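PDB 3EGL: DegV domain-containing protein Cgl2349/cg2579 from Corynebacterium glutamicum, which binds long-chain fatty acids such as palmitate and may take part in lipid transport or fatty acid metabolism. Local coordinates for residues S13-T18 with P245-H250; L24-I29 with A108-A113; V208-G213 with E226-A231. All coordinates share one frame; numbering follows the deposited sequence. Where two conformers were deposited one is given.

The three contacts sample both sheets of the DegV fold and the junction between them. Interaction 1 is buried at that junction and, alone of the three, packs against palmitate, with polar side chains nearby in hydrogen bonds of their own (Ser13 to Asp11, His250 to Thr42). Interactions 2 and 3 are apolar helix-on-strand contacts, one on each sheet and away from the annotated lipid-binding residues. Interaction 3 is buried, while interaction 2 is only partly so. All three lack a hydrogen bond between their segments. Interactions 1 and 2 meet where Leu16 CD2 lies 3.8 Å from Met111 SE. Interactions 2 and 3 touch more lightly, through Ala108 CB and Phe209 CE2 at 4.2 Å.

Interaction 1: S13-T18 with P245-H250; sequences SACLPT and PTLAVH. With PLM (palmitic acid), chain D.
Leu247 opens its isopropyl fork against Ser13 in the DegV fold, where the loop after strand 7-11, from one sheet's side, meets helix 245-251, from the other's, beside the fatty-acid pocket. Its two methyls approach Ser13 CB almost evenly, CD2 at 3.9 Å and CD1 at 4.0 Å. CD1 also rests on the carbonyl Ser13 O and lies 4.2 Å from Cys15 SG. The chi1 of -49° places Leu247 CG beside its own backbone N and turns the fork toward this loop. A branched apolar side chain suits the spot because it serves two neighbours: CB packs 3.7 Å from palmitate CC, and CD2 meets palmitate C5, so the residue stands between the loop and the lipid chain. Serine is small enough to accept the fork against its CB, while its OG turns to Asp11 OD1 for a hydrogen bond.

Thr246, just before Leu247, brings its methyl CG2 to palmitate C2; His250, about a turn later, meets the lipid obliquely. Val249 CG1 sits over the centre of one His250 face, 4.0 Å above the plane. His250 NE2 is hydrogen-bonded to Thr42 OG1, which also bonds palmitate, as does Ser76 OG, so the ring both lines the chain and is tied to a lipid-binding residue. The closest approach of the ring to the lipid is CD2 to palmitate C6, at 3.3 Å.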
# COMPACT_ATOMS: atom_id res chain seq x y z
N SER A 13 -6.34 2.29 1.26
CA SER A 13 -5.20 2.26 0.35
C SER A 13 -4.29 1.02 0.51
O SER A 13 -3.53 0.72 -0.41
CB SER A 13 -4.34 3.53 0.42
OG SER A 13 -3.63 3.58 1.63
N ALA A 14 -4.34 0.33 1.66
CA ALA A 14 -3.55 -0.90 1.77
C ALA A 14 -3.98 -2.00 0.78
O ALA A 14 -3.24 -2.96 0.59
CB ALA A 14 -3.54 -1.46 3.23
N CYS A 15 -5.20 -1.89 0.24
CA CYS A 15 -5.77 -2.87 -0.70
C CYS A 15 -6.03 -4.29 -0.18
O CYS A 15 -6.07 -5.24 -0.98
CB CYS A 15 -4.92 -2.98 -1.98
SG CYS A 15 -4.77 -1.41 -2.85
N LEU A 16 -6.20 -4.47 1.12
CA LEU A 16 -6.42 -5.81 1.60
C LEU A 16 -7.76 -6.26 1.07
O LEU A 16 -8.72 -5.50 1.10
CB LEU A 16 -6.45 -5.89 3.12
CG LEU A 16 -5.10 -5.74 3.81
CD1 LEU A 16 -5.41 -5.54 5.30
CD2 LEU A 16 -4.21 -6.95 3.58
N PRO A 17 -7.83 -7.50 0.56
CA PRO A 17 -9.16 -8.03 0.25
C PRO A 17 -9.99 -8.06 1.51
O PRO A 17 -9.49 -8.32 2.62
CB PRO A 17 -8.88 -9.44 -0.23
CG PRO A 17 -7.50 -9.35 -0.80
CD PRO A 17 -6.76 -8.43 0.16
N THR A 18 -11.26 -7.75 1.33
CA THR A 18 -12.20 -7.67 2.42
C THR A 18 -12.19 -8.90 3.30
O THR A 18 -12.07 -8.76 4.51
CB THR A 18 -13.59 -7.36 1.88
OG1 THR A 18 -13.56 -6.02 1.35
CG2 THR A 18 -14.62 -7.39 2.98
N PRO A 245 -10.52 1.84 -4.71
CA PRO A 245 -11.11 2.87 -5.64
C PRO A 245 -10.55 4.29 -5.43
O PRO A 245 -10.52 5.07 -6.38
CB PRO A 245 -12.63 2.82 -5.33
CG PRO A 245 -12.85 1.42 -4.80
CD PRO A 245 -11.57 1.07 -4.01
N THR A 246 -10.09 4.61 -4.21
CA THR A 246 -9.51 5.91 -3.95
C THR A 246 -8.23 6.09 -4.75
O THR A 246 -7.98 7.18 -5.27
CB THR A 246 -9.20 6.13 -2.46
OG1 THR A 246 -10.41 5.92 -1.71
CG2 THR A 246 -8.75 7.56 -2.19
N LEU A 247 -7.43 5.03 -4.83
CA LEU A 247 -6.24 5.07 -5.63
C LEU A 247 -6.57 5.01 -7.11
O LEU A 247 -5.86 5.58 -7.92
CB LEU A 247 -5.25 3.98 -5.22
CG LEU A 247 -4.95 3.87 -3.71
CD1 LEU A 247 -4.03 2.67 -3.44
CD2 LEU A 247 -4.36 5.19 -3.14
N ALA A 248 -7.67 4.34 -7.47
CA ALA A 248 -8.02 4.13 -8.88
C ALA A 248 -8.34 5.47 -9.50
O ALA A 248 -8.06 5.71 -10.71
CB ALA A 248 -9.19 3.18 -9.04
N VAL A 249 -8.86 6.38 -8.68
CA VAL A 249 -9.05 7.75 -9.13
C VAL A 249 -7.74 8.33 -9.72
O VAL A 249 -7.76 9.03 -10.75
CB VAL A 249 -9.53 8.68 -8.00
CG1 VAL A 249 -9.50 10.13 -8.49
CG2 VAL A 249 -10.92 8.26 -7.45
N HIS A 250 -6.59 8.02 -9.10
CA HIS A 250 -5.35 8.63 -9.51
C HIS A 250 -4.48 7.75 -10.40
O HIS A 250 -3.57 8.25 -11.05
CB HIS A 250 -4.56 9.09 -8.29
CG HIS A 250 -5.29 10.09 -7.44
ND1 HIS A 250 -5.65 11.34 -7.91
CD2 HIS A 250 -5.70 10.03 -6.15
CE1 HIS A 250 -6.28 12.00 -6.94
NE2 HIS A 250 -6.34 11.21 -5.87
C1 PLM D . -5.77 11.37 -0.46
O1 PLM D . -4.85 11.74 0.29
O2 PLM D . -6.37 12.23 -1.12
C2 PLM D . -6.15 9.93 -0.63
C3 PLM D . -4.97 9.19 -1.26
C4 PLM D . -4.78 9.38 -2.74
C5 PLM D . -3.34 8.96 -3.02
C6 PLM D . -3.02 8.93 -4.49
C7 PLM D . -1.56 8.55 -4.66
C8 PLM D . -1.20 8.07 -6.07
C9 PLM D . -1.72 6.65 -6.30
CA PLM D . -0.94 5.90 -7.40
CB PLM D . -1.70 4.71 -7.97
CC PLM D . -2.07 3.59 -6.98
CD PLM D . -0.98 2.53 -6.94
CE PLM D . -1.50 1.16 -6.55
CF PLM D . -0.97 0.75 -5.17
CG PLM D . 0.29 -0.11 -5.22

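Interaction 2: L24-I29 with A108-A113; sequences LDITVI and AAAMAA
Leu24 and Met111, a selenomethionine here, meet obliquely where helix 104-116 lies over the start of strand 26-35. Leu24 CD1 does the touching, 3.7 Å from Met111 CG and 4.0 Å from its CB. Next to this pair, Ile26 reaches the same helix with the end of its longer branch: CD1 rests against the backbone, 3.9 Å from Ala110 O, and is 4.3 Å from Ala110 CB. The branch gets there because it is fully extended, chi2 173°. Ala110 suits its place, since its short side chain lets the helix backbone come near enough for an isoleucine tip to touch it, while the unbranched CB-CG stem of Met111 lies against Leu24. Leu16, from the loop before helix 18-23, adds to this apolar group beside Ile26.

Farther out, the chain turn fixes where Leu24 and Ile26 point. Asp25 ends helix 18-23 in a Schellman motif with a positive phi of 61°, and its carboxylate OD2 makes a salt bridge with Arg7 NH2. Thr27 then pairs through its backbone with Val8 and Val10, setting the strand into the sheet beside strand 7-11; Val10 in turn touches Ala110. Side chains alternate along the strand, so Thr27 and Ile29 instead meet helix 47-60, while Ala108, Ala109 and Ala112 touch helix 123-133 or the residues at its end. Helices covering both faces of a largely parallel sheet are the hallmark of the alpha-beta-alpha sandwich.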
# COMPACT_ATOMS: atom_id res chain seq x y z
N LEU A 24 -8.51 -11.86 9.50
CA LEU A 24 -7.40 -11.51 10.42
C LEU A 24 -7.75 -10.43 11.43
O LEU A 24 -6.89 -10.01 12.20
CB LEU A 24 -6.13 -11.10 9.67
CG LEU A 24 -5.74 -11.90 8.42
CD1 LEU A 24 -4.50 -11.27 7.80
CD2 LEU A 24 -5.50 -13.36 8.75
N ASP A 25 -8.99 -9.97 11.41
CA ASP A 25 -9.43 -8.95 12.37
C ASP A 25 -8.62 -7.63 12.26
O ASP A 25 -8.26 -6.96 13.26
CB ASP A 25 -9.37 -9.53 13.77
CG ASP A 25 -10.30 -8.85 14.72
OD1 ASP A 25 -11.10 -7.99 14.31
OD2 ASP A 25 -10.24 -9.17 15.92
N ILE A 26 -8.30 -7.28 11.02
CA ILE A 26 -7.66 -6.02 10.75
C ILE A 26 -8.78 -5.01 10.45
O ILE A 26 -9.65 -5.28 9.63
CB ILE A 26 -6.70 -6.15 9.54
CG1 ILE A 26 -5.54 -7.09 9.91
CG2 ILE A 26 -6.17 -4.77 9.09
CD1 ILE A 26 -4.62 -7.43 8.75
N THR A 27 -8.75 -3.87 11.14
CA THR A 27 -9.74 -2.84 10.92
C THR A 27 -9.31 -2.02 9.70
O THR A 27 -8.14 -1.56 9.61
CB THR A 27 -9.86 -1.92 12.17
OG1 THR A 27 -10.12 -2.72 13.32
CG2 THR A 27 -10.99 -0.90 12.03
N VAL A 28 -10.24 -1.85 8.76
CA VAL A 28 -10.01 -1.01 7.57
C VAL A 28 -10.80 0.34 7.65
O VAL A 28 -12.01 0.34 7.82
CB VAL A 28 -10.33 -1.81 6.28
CG1 VAL A 28 -10.06 -0.96 5.00
CG2 VAL A 28 -9.52 -3.15 6.28
N ILE A 29 -10.12 1.48 7.57
CA ILE A 29 -10.84 2.77 7.46
C ILE A 29 -10.74 3.27 6.05
O ILE A 29 -9.63 3.41 5.53
CB ILE A 29 -10.24 3.90 8.35
CG1 ILE A 29 -9.78 3.36 9.67
CG2 ILE A 29 -11.29 5.04 8.58
CD1 ILE A 29 -8.91 4.32 10.36
N ALA A 108 0.68 -6.07 3.46
CA ALA A 108 1.57 -7.16 3.92
C ALA A 108 2.12 -6.93 5.32
O ALA A 108 2.14 -7.87 6.15
CB ALA A 108 2.77 -7.40 2.92
N ALA A 109 2.58 -5.71 5.58
CA ALA A 109 3.14 -5.37 6.90
C ALA A 109 2.05 -5.52 7.94
O ALA A 109 2.31 -5.98 9.05
CB ALA A 109 3.70 -3.94 6.91
N ALA A 110 0.82 -5.17 7.57
CA ALA A 110 -0.31 -5.30 8.48
C ALA A 110 -0.64 -6.77 8.78
O ALA A 110 -0.93 -7.12 9.94
CB ALA A 110 -1.54 -4.58 7.93
N MSE A 111 -0.58 -7.61 7.76
CA MSE A 111 -0.89 -9.05 7.97
C MSE A 111 0.18 -9.69 8.86
O MSE A 111 -0.13 -10.48 9.75
CB MSE A 111 -0.99 -9.79 6.63
CG MSE A 111 -2.14 -9.30 5.72
SE MSE A 111 -1.83 -9.85 3.85
CE MSE A 111 -2.42 -11.63 4.01
N ALA A 112 1.45 -9.34 8.64
CA ALA A 112 2.51 -9.86 9.51
C ALA A 112 2.32 -9.36 10.96
O ALA A 112 2.41 -10.12 11.92
CB ALA A 112 3.91 -9.50 8.93
N ALA A 113 1.96 -8.10 11.10
CA ALA A 113 1.69 -7.55 12.43
C ALA A 113 0.48 -8.20 13.10
O ALA A 113 0.56 -8.60 14.28
CB ALA A 113 1.55 -6.02 12.34

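Interaction 3: V208-G213 with E226-A231; sequences VFIAIG and ELLRNA
The backbone bond from Asn230 N to Glu226 O, 3.3 Å long, closes the helical turn that carries Leu228, the residue that meets Ile210 and Ile212. No polar bond crosses between the strand and the helix; the meeting is entirely apolar. Leu228 and Ile212 reach toward each other tip to tip, their CD1 methyls 3.9 Å apart. The same leucine methyl lies 4.4 Å from Ile210 CG2, the shorter branch of that side chain, so one carbon is shared by two isoleucines two positions apart, whose side chains leave the strand on the same face. Ile212 presents its longer branch in an extended form, chi2 156°, which carries CD1 out toward the helix; Ile210, whose CD1 is turned aside at chi2 -80°, offers CG2 instead. Such reach is needed, for the closest CA pair, Ile210 and Leu228, is 9.1 Å apart. Long branched isoleucines suit a strand whose CA atoms stand this far from the helix, and leucine suits the helix because its branched end carries one methyl, CD1, far enough to meet both.

Beyond this first shell, Leu228 also touches Phe238 of the neighbouring strand 237-242, and Ile212 packs on Val256 of strand 255-261. Ile210 forms backbone hydrogen bonds with Ser237 and Met239, fixing its strand in the sheet. On the exposed side of the helix, Arg229 NH2 makes a salt bridge with Glu225 OE2. Strands 209-215 and 237-242 run parallel as neighbours, with helix 224-231 joining them across one face of the sheet: a beta-alpha-beta crossover, with Leu228 as the helix's apolar contact with its first strand.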
# COMPACT_ATOMS: atom_id res chain seq x y z
N VAL A 208 9.92 -14.74 -3.35
CA VAL A 208 9.37 -13.44 -3.11
C VAL A 208 7.91 -13.64 -2.76
O VAL A 208 7.26 -14.56 -3.22
CB VAL A 208 9.40 -12.62 -4.42
CG1 VAL A 208 9.02 -11.15 -4.15
CG2 VAL A 208 10.78 -12.69 -5.08
N PHE A 209 7.35 -12.75 -1.96
CA PHE A 209 5.90 -12.73 -1.86
C PHE A 209 5.32 -11.57 -2.71
O PHE A 209 5.76 -10.44 -2.58
CB PHE A 209 5.48 -12.65 -0.39
CG PHE A 209 4.04 -12.26 -0.19
CD1 PHE A 209 3.04 -13.22 -0.17
CD2 PHE A 209 3.69 -10.93 -0.03
CE1 PHE A 209 1.71 -12.86 0.03
CE2 PHE A 209 2.35 -10.56 0.16
CZ PHE A 209 1.36 -11.54 0.18
N ILE A 210 4.32 -11.86 -3.54
CA ILE A 210 3.80 -10.87 -4.48
C ILE A 210 2.29 -10.67 -4.44
O ILE A 210 1.50 -11.61 -4.54
CB ILE A 210 4.11 -11.27 -5.96
CG1 ILE A 210 5.61 -11.42 -6.20
CG2 ILE A 210 3.54 -10.21 -6.94
CD1 ILE A 210 6.32 -10.09 -6.41
N ALA A 211 1.89 -9.41 -4.42
CA ALA A 211 0.49 -9.07 -4.50
C ALA A 211 0.29 -8.24 -5.76
O ALA A 211 0.89 -7.16 -5.93
CB ALA A 211 0.05 -8.32 -3.26
N ILE A 212 -0.56 -8.74 -6.66
CA ILE A 212 -0.76 -8.01 -7.88
C ILE A 212 -2.09 -7.32 -7.81
O ILE A 212 -3.11 -7.98 -7.58
CB ILE A 212 -0.70 -8.93 -9.10
CG1 ILE A 212 0.75 -9.36 -9.31
CG2 ILE A 212 -1.23 -8.21 -10.36
CD1 ILE A 212 0.88 -10.68 -10.08
N GLY A 213 -2.06 -6.01 -7.98
CA GLY A 213 -3.26 -5.18 -7.91
C GLY A 213 -3.71 -4.78 -9.29
O GLY A 213 -2.88 -4.58 -10.21
N GLU A 226 1.42 -14.54 -14.60
CA GLU A 226 1.99 -15.62 -15.38
C GLU A 226 3.47 -15.33 -15.72
O GLU A 226 4.33 -16.20 -15.55
CB GLU A 226 1.15 -15.85 -16.65
CG GLU A 226 1.88 -16.50 -17.83
CD GLU A 226 1.65 -15.74 -19.13
OE1 GLU A 226 0.47 -15.62 -19.54
OE2 GLU A 226 2.64 -15.26 -19.74
N LEU A 227 3.73 -14.12 -16.19
CA LEU A 227 5.11 -13.70 -16.50
C LEU A 227 6.01 -13.78 -15.27
O LEU A 227 7.13 -14.30 -15.36
CB LEU A 227 5.15 -12.30 -17.11
CG LEU A 227 4.68 -12.14 -18.56
CD1 LEU A 227 4.63 -10.66 -18.92
CD2 LEU A 227 5.52 -12.95 -19.59
N LEU A 228 5.51 -13.31 -14.13
CA LEU A 228 6.27 -13.25 -12.87
C LEU A 228 6.53 -14.65 -12.27
O LEU A 228 7.61 -14.90 -11.75
CB LEU A 228 5.55 -12.34 -11.84
CG LEU A 228 5.57 -10.81 -12.06
CD1 LEU A 228 4.59 -10.07 -11.16
CD2 LEU A 228 6.96 -10.20 -11.87
N ARG A 229 5.52 -15.52 -12.31
CA ARG A 229 5.68 -16.96 -12.03
C ARG A 229 6.87 -17.60 -12.75
O ARG A 229 7.70 -18.25 -12.12
CB ARG A 229 4.44 -17.75 -12.42
CG ARG A 229 3.40 -17.73 -11.37
CD ARG A 229 2.25 -18.69 -11.61
NE ARG A 229 1.19 -18.32 -10.67
CZ ARG A 229 1.19 -18.64 -9.38
NH1 ARG A 229 2.16 -19.39 -8.87
NH2 ARG A 229 0.20 -18.23 -8.59
N ASN A 230 6.96 -17.42 -14.07
CA ASN A 230 8.08 -18.00 -14.80
C ASN A 230 9.40 -17.39 -14.41
O ASN A 230 10.41 -18.07 -14.45
CB ASN A 230 7.90 -17.84 -16.32
CG ASN A 230 6.56 -18.37 -16.81
OD1 ASN A 230 6.01 -19.35 -16.27
ND2 ASN A 230 6.01 -17.70 -17.83
N ALA A 231 9.42 -16.11 -14.07
CA ALA A 231 10.70 -15.46 -13.88
C ALA A 231 11.25 -15.45 -12.44
O ALA A 231 12.46 -15.39 -12.24
CB ALA A 231 10.67 -14.08 -14.47